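Side-chain contacts in VP24 (White spot syndrome virus, PDB 5HLJ), which is a major envelope protein of the virion, probably anchored in the viral membrane by a transmembrane helix that precedes the crystallised beta-rich domain: residues A[82-85]-A[86-89]; A[155-158]-A[159-162]. All coordinates share one frame; numbering follows the deposited sequence.

Interaction 1: A[82-85]-A[86-89]; sequences NVNK and AESK
Asn84 meets Ala86 and Glu87 across a type I beta turn that runs from Asn84 to Glu87, a compact example of how one side chain can reinforce the bend its own backbone makes. The turn lies in the long loop between strands 68-72 and 90-99. Its defining bond is the one from Glu87 N back to Asn84 O, 3.1 Å long and nearly straight, with an N-H...O angle of 164°. A second bond comes from the side chain. Asn84 carries CG anti to its own nitrogen and beside its carbonyl carbon (chi1 178°), which sends the amide forward along the chain, where OD1 accepts from Ala86 N at 2.9 Å. This bond is more bent than the first, and the donor stands above the plane of the amide carbonyl. Ala86 CB is also only 3.0 Å from Asn84 OD1, a tight contact.

The other end of the amide faces Glu87. The extended Glu87 side chain slants across that of Asn84 and brings OE2 to 3.1 Å from Asn84 ND2, with amide and carboxylate planes turned 80° against each other. The two carboxylate oxygens thus face different partners, OE2 the amide and OE1 the lysine Lys89, whose NZ forms a salt bridge with Glu87 OE1 at 3.6 Å. Outside the turn, Asn32 ND2 donates to Glu87 O, and Asn84 N donates to Glu90 OE1, tying the bend to the start of strand 90-99. Asn84 O has a further role beyond the turn bond: a water donates to it at 2.7 Å and in turn accepts from Lys89 N at 3.1 Å.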
ATOM      1  N   ASN A  82     -12.571 -20.487   3.183  1.00 73.80           N
ATOM      2  CA  ASN A  82     -13.644 -21.099   2.407  1.00 74.30           C
ATOM      3  C   ASN A  82     -13.756 -20.452   1.047  1.00 73.44           C
ATOM      4  O   ASN A  82     -14.483 -19.484   0.881  1.00 83.39           O
ATOM      5  CB  ASN A  82     -15.010 -20.978   3.092  1.00 72.83           C
ATOM      6  CG  ASN A  82     -15.063 -21.655   4.432  1.00 81.91           C
ATOM      7  OD1 ASN A  82     -14.213 -22.495   4.773  1.00 82.01           O
ATOM      8  ND2 ASN A  82     -16.077 -21.295   5.218  1.00 83.47           N
ATOM      9  N   VAL A  83     -13.051 -20.975   0.066  1.00 72.34           N
ATOM     10  CA  VAL A  83     -13.275 -20.505  -1.282  1.00 72.07           C
ATOM     11  C   VAL A  83     -14.421 -21.283  -1.924  1.00 76.98           C
ATOM     12  O   VAL A  83     -14.618 -22.469  -1.652  1.00 74.90           O
ATOM     13  CB  VAL A  83     -12.010 -20.634  -2.133  1.00 73.64           C
ATOM     14  CG1 VAL A  83     -10.963 -19.590  -1.684  1.00 68.28           C
ATOM     15  CG2 VAL A  83     -11.471 -22.041  -2.034  1.00 69.90           C
ATOM     16  N   ASN A  84     -15.180 -20.600  -2.768  1.00 75.10           N
ATOM     17  CA  ASN A  84     -16.209 -21.251  -3.552  1.00 70.62           C
ATOM     18  C   ASN A  84     -15.559 -21.939  -4.745  1.00 75.98           C
ATOM     19  O   ASN A  84     -15.292 -21.317  -5.783  1.00 73.70           O
ATOM     20  CB  ASN A  84     -17.274 -20.229  -3.985  1.00 71.17           C
ATOM     21  CG  ASN A  84     -18.359 -20.834  -4.862  1.00 76.81           C
ATOM     22  OD1 ASN A  84     -18.376 -22.040  -5.114  1.00 74.74           O
ATOM     23  ND2 ASN A  84     -19.276 -19.993  -5.328  1.00 75.83           N
ATOM     24  N   LYS A  85     -15.310 -23.235  -4.597  1.00 75.94           N
ATOM     25  CA  LYS A  85     -14.631 -24.000  -5.636  1.00 75.10           C
ATOM     26  C   LYS A  85     -15.506 -24.202  -6.876  1.00 75.64           C
ATOM     27  O   LYS A  85     -15.019 -24.644  -7.906  1.00 74.68           O
ATOM     28  CB  LYS A  85     -14.162 -25.334  -5.062  1.00 74.27           C
ATOM     29  CG  LYS A  85     -13.573 -25.175  -3.661  1.00 74.56           C
ATOM     30  CD  LYS A  85     -12.774 -26.377  -3.206  1.00 83.79           C
ATOM     31  CE  LYS A  85     -12.295 -26.204  -1.763  1.00 81.65           C
ATOM     32  NZ  LYS A  85     -11.324 -27.263  -1.362  1.00 90.50           N
ATOM     33  N   ALA A  86     -16.786 -23.835  -6.795  1.00 73.66           N
ATOM     34  CA  ALA A  86     -17.667 -23.885  -7.967  1.00 79.08           C
ATOM     35  C   ALA A  86     -17.310 -22.833  -9.019  1.00 82.49           C
ATOM     36  O   ALA A  86     -17.736 -22.931 -10.171  1.00 80.37           O
ATOM     37  CB  ALA A  86     -19.118 -23.717  -7.549  1.00 75.08           C
ATOM     38  N   GLU A  87     -16.562 -21.810  -8.606  1.00 82.65           N
ATOM     39  CA  GLU A  87     -16.125 -20.746  -9.508  1.00 76.35           C
ATOM     40  C   GLU A  87     -14.654 -20.469  -9.280  1.00 77.42           C
ATOM     41  O   GLU A  87     -14.016 -21.143  -8.469  1.00 76.82           O
ATOM     42  CB  GLU A  87     -16.932 -19.477  -9.286  1.00 78.67           C
ATOM     43  CG  GLU A  87     -18.389 -19.576  -9.662  1.00 83.30           C
ATOM     44  CD  GLU A  87     -19.225 -18.492  -9.003  1.00 87.00           C
ATOM     45  OE1 GLU A  87     -19.035 -17.304  -9.335  1.00 88.34           O
ATOM     46  OE2 GLU A  87     -20.069 -18.827  -8.144  1.00 95.82           O
ATOM     47  N   SER A  88     -14.104 -19.476  -9.977  1.00 72.22           N
ATOM     48  CA  SER A  88     -12.708 -19.126  -9.740  1.00 75.09           C
ATOM     49  C   SER A  88     -12.542 -17.627  -9.449  1.00 72.03           C
ATOM     50  O   SER A  88     -11.649 -16.988 -10.001  1.00 73.26           O
ATOM     51  CB  SER A  88     -11.841 -19.548 -10.929  1.00 69.49           C
ATOM     52  OG  SER A  88     -12.328 -18.977 -12.128  1.00 77.25           O
ATOM     53  N   LYS A  89     -13.401 -17.095  -8.575  1.00 67.61           N
ATOM     54  CA  LYS A  89     -13.377 -15.688  -8.167  1.00 70.28           C
ATOM     55  C   LYS A  89     -12.679 -15.501  -6.830  1.00 72.87           C
ATOM     56  O   LYS A  89     -12.072 -14.455  -6.570  1.00 71.79           O
ATOM     57  CB  LYS A  89     -14.794 -15.117  -8.069  1.00 67.73           C
ATOM     58  CG  LYS A  89     -15.505 -15.132  -9.374  1.00 72.81           C
ATOM     59  CD  LYS A  89     -16.909 -14.595  -9.286  1.00 72.70           C
ATOM     60  CE  LYS A  89     -17.614 -14.864 -10.615  1.00 80.38           C
ATOM     61  NZ  LYS A  89     -18.835 -14.054 -10.807  1.00 93.33           N
TER
HETATM   62  O   HOH W   1     -14.713 -18.762  -6.383  1.00 70.74           O

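Interaction 2: A[155-158]-A[159-162]; sequences IDDT and NRHY
Asp156 OD1 is gripped by two donors of the same residue, Thr158 N and Thr158 OG1, both at 2.6 Å. The backbone donor arrives almost straight in line with the C-O bond, whereas the hydroxyl approaches on the syn lone pair, the side of the other carboxylate oxygen. Asp156 holds CG between its backbone N and carbonyl carbon (chi1 59°), which turns the carboxylate toward Thr158, where OD1 can take both the backbone N-H and the hydroxyl.

The backbone N of Asp156 is bound in turn, by Asn159 OD1 at 2.9 Å, a nearly straight bond whose donor is tilted only 15° from the carbonyl plane. The amide and carboxylate planes are nearly parallel, although the two side chains cross at about a right angle. ND2 of the same amide donates to Asp154 O, so both ends of the group are used and its rotation is set.

Separately, Asp157 and Arg160 lie alongside, pointing the same way, and a salt bridge joins Asp157 OD1 to Arg160 NH1 at 3.2 Å; the carboxylate and guanidinium planes stand 83° apart. Nearer the backbone, Arg160 CB rests on Ile155 CG2 at 3.7 Å and also approaches Asp156 O, giving the base of the arginine a partly apolar seat. The Arg160 backbone bonds to Gly27 of strand 19-28, the neighbour of strand 161-170. Flanked by these contacts, the bond from Thr158 N to Asp156 OD1 makes an Asx turn, set in the loop that leads into strand 161-170.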
ATOM      1  N   ILE A 155     -11.254 -15.966 -12.550  1.00 68.31           N
ATOM      2  CA  ILE A 155      -9.897 -16.019 -13.060  1.00 67.70           C
ATOM      3  C   ILE A 155      -9.733 -17.185 -14.051  1.00 74.63           C
ATOM      4  O   ILE A 155     -10.060 -18.332 -13.740  1.00 74.54           O
ATOM      5  CB  ILE A 155      -8.885 -16.147 -11.906  1.00 70.23           C
ATOM      6  CG1 ILE A 155      -8.980 -14.914 -10.998  1.00 71.81           C
ATOM      7  CG2 ILE A 155      -7.469 -16.319 -12.444  1.00 67.10           C
ATOM      8  CD1 ILE A 155      -8.687 -13.617 -11.728  1.00 65.69           C
ATOM      9  N   ASP A 156      -9.236 -16.875 -15.244  1.00 74.71           N
ATOM     10  CA  ASP A 156      -8.918 -17.883 -16.250  1.00 74.84           C
ATOM     11  C   ASP A 156      -7.580 -17.550 -16.912  1.00 81.68           C
ATOM     12  O   ASP A 156      -6.764 -16.837 -16.338  1.00 80.56           O
ATOM     13  CB  ASP A 156     -10.017 -17.968 -17.306  1.00 73.65           C
ATOM     14  CG  ASP A 156     -10.237 -16.646 -18.025  1.00 81.77           C
ATOM     15  OD1 ASP A 156      -9.285 -16.144 -18.675  1.00 81.71           O
ATOM     16  OD2 ASP A 156     -11.370 -16.113 -17.956  1.00 88.16           O
ATOM     17  N   ASP A 157      -7.369 -18.031 -18.134  1.00 80.70           N
ATOM     18  CA  ASP A 157      -6.072 -17.866 -18.789  1.00 82.78           C
ATOM     19  C   ASP A 157      -5.837 -16.480 -19.369  1.00 79.90           C
ATOM     20  O   ASP A 157      -4.718 -16.151 -19.754  1.00 79.21           O
ATOM     21  CB  ASP A 157      -5.903 -18.896 -19.906  1.00 88.35           C
ATOM     22  CG  ASP A 157      -5.674 -20.286 -19.379  1.00 98.11           C
ATOM     23  OD1 ASP A 157      -4.655 -20.474 -18.671  1.00 99.98           O
ATOM     24  OD2 ASP A 157      -6.496 -21.186 -19.679  1.00101.61           O
ATOM     25  N   THR A 158      -6.882 -15.668 -19.447  1.00 76.04           N
ATOM     26  CA  THR A 158      -6.731 -14.361 -20.072  1.00 78.96           C
ATOM     27  C   THR A 158      -6.300 -13.292 -19.073  1.00 79.69           C
ATOM     28  O   THR A 158      -5.778 -12.251 -19.466  1.00 78.62           O
ATOM     29  CB  THR A 158      -8.043 -13.896 -20.754  1.00 79.74           C
ATOM     30  OG1 THR A 158      -9.105 -13.834 -19.789  1.00 80.69           O
ATOM     31  CG2 THR A 158      -8.426 -14.852 -21.857  1.00 79.39           C
ATOM     32  N   ASN A 159      -6.510 -13.557 -17.786  1.00 74.00           N
ATOM     33  CA  ASN A 159      -6.457 -12.496 -16.794  1.00 72.99           C
ATOM     34  C   ASN A 159      -5.820 -12.924 -15.462  1.00 71.85           C
ATOM     35  O   ASN A 159      -6.105 -12.335 -14.418  1.00 67.55           O
ATOM     36  CB  ASN A 159      -7.880 -11.959 -16.548  1.00 63.80           C
ATOM     37  CG  ASN A 159      -8.807 -13.003 -15.919  1.00 70.55           C
ATOM     38  OD1 ASN A 159      -8.393 -14.130 -15.631  1.00 73.34           O
ATOM     39  ND2 ASN A 159     -10.056 -12.624 -15.676  1.00 68.92           N
ATOM     40  N   ARG A 160      -4.966 -13.943 -15.491  1.00 69.01           N
ATOM     41  CA  ARG A 160      -4.486 -14.551 -14.253  1.00 70.26           C
ATOM     42  C   ARG A 160      -3.153 -14.004 -13.725  1.00 71.55           C
ATOM     43  O   ARG A 160      -2.709 -14.403 -12.651  1.00 68.22           O
ATOM     44  CB  ARG A 160      -4.339 -16.063 -14.445  1.00 76.41           C
ATOM     45  CG  ARG A 160      -3.209 -16.453 -15.383  1.00 73.17           C
ATOM     46  CD  ARG A 160      -3.187 -17.954 -15.581  1.00 84.92           C
ATOM     47  NE  ARG A 160      -1.827 -18.468 -15.698  1.00 93.24           N
ATOM     48  CZ  ARG A 160      -1.268 -18.874 -16.829  1.00 98.03           C
ATOM     49  NH1 ARG A 160      -1.964 -18.849 -17.963  1.00100.89           N
ATOM     50  NH2 ARG A 160      -0.014 -19.320 -16.818  1.00 96.07           N
ATOM     51  N   HIS A 161      -2.511 -13.113 -14.472  1.00 67.56           N
ATOM     52  CA  HIS A 161      -1.162 -12.691 -14.131  1.00 70.40           C
ATOM     53  C   HIS A 161      -1.119 -11.525 -13.142  1.00 71.70           C
ATOM     54  O   HIS A 161      -1.697 -10.476 -13.408  1.00 67.71           O
ATOM     55  CB  HIS A 161      -0.408 -12.310 -15.400  1.00 72.97           C
ATOM     56  CG  HIS A 161       1.074 -12.229 -15.209  1.00 83.47           C
ATOM     57  ND1 HIS A 161       1.810 -13.265 -14.671  1.00 82.94           N
ATOM     58  CD2 HIS A 161       1.959 -11.242 -15.491  1.00 80.73           C
ATOM     59  CE1 HIS A 161       3.084 -12.923 -14.638  1.00 81.13           C
ATOM     60  NE2 HIS A 161       3.202 -11.696 -15.126  1.00 86.51           N
ATOM     61  N   TYR A 162      -0.435 -11.712 -12.009  1.00 64.15           N
ATOM     62  CA  TYR A 162      -0.366 -10.667 -10.987  1.00 67.06           C
ATOM     63  C   TYR A 162       1.042 -10.419 -10.461  1.00 65.63           C
ATOM     64  O   TYR A 162       1.915 -11.288 -10.527  1.00 66.23           O
ATOM     65  CB  TYR A 162      -1.318 -10.998  -9.819  1.00 60.03           C
ATOM     66  CG  TYR A 162      -2.729 -10.665 -10.213  1.00 66.51           C
ATOM     67  CD1 TYR A 162      -3.515 -11.572 -10.952  1.00 67.72           C
ATOM     68  CD2 TYR A 162      -3.267  -9.426  -9.916  1.00 61.22           C
ATOM     69  CE1 TYR A 162      -4.811 -11.234 -11.367  1.00 60.78           C
ATOM     70  CE2 TYR A 162      -4.540  -9.086 -10.317  1.00 65.87           C
ATOM     71  CZ  TYR A 162      -5.311  -9.987 -11.043  1.00 64.36           C
ATOM     72  OH  TYR A 162      -6.574  -9.601 -11.419  1.00 66.13           O
TER
HETATM   73  O   HOH W   2      -3.335 -11.742 -17.105  1.00 69.92           O

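Overall arrangement
Followed from the N terminus, the chain leaves strand 68-72 and bends at interaction 1 shortly before strand 90-99 begins. After strands 105-114, 128-131, 135-137 and 141-151 it reaches interaction 2, which shapes the loop that delivers it to strand 161-170. The two bends are thus in series, neither enclosing nor crossing the other, with centres about 15 Å apart on the same side of the chain's centre. They meet where Ser88 O and Ile155 N come within 2.8 Å, a probable hydrogen bond, and Ser88 OG also bonds to Ile155 O. This junction joins the loop entering strand 90-99 to the one entering strand 161-170, strands that are not neighbours in the sheet.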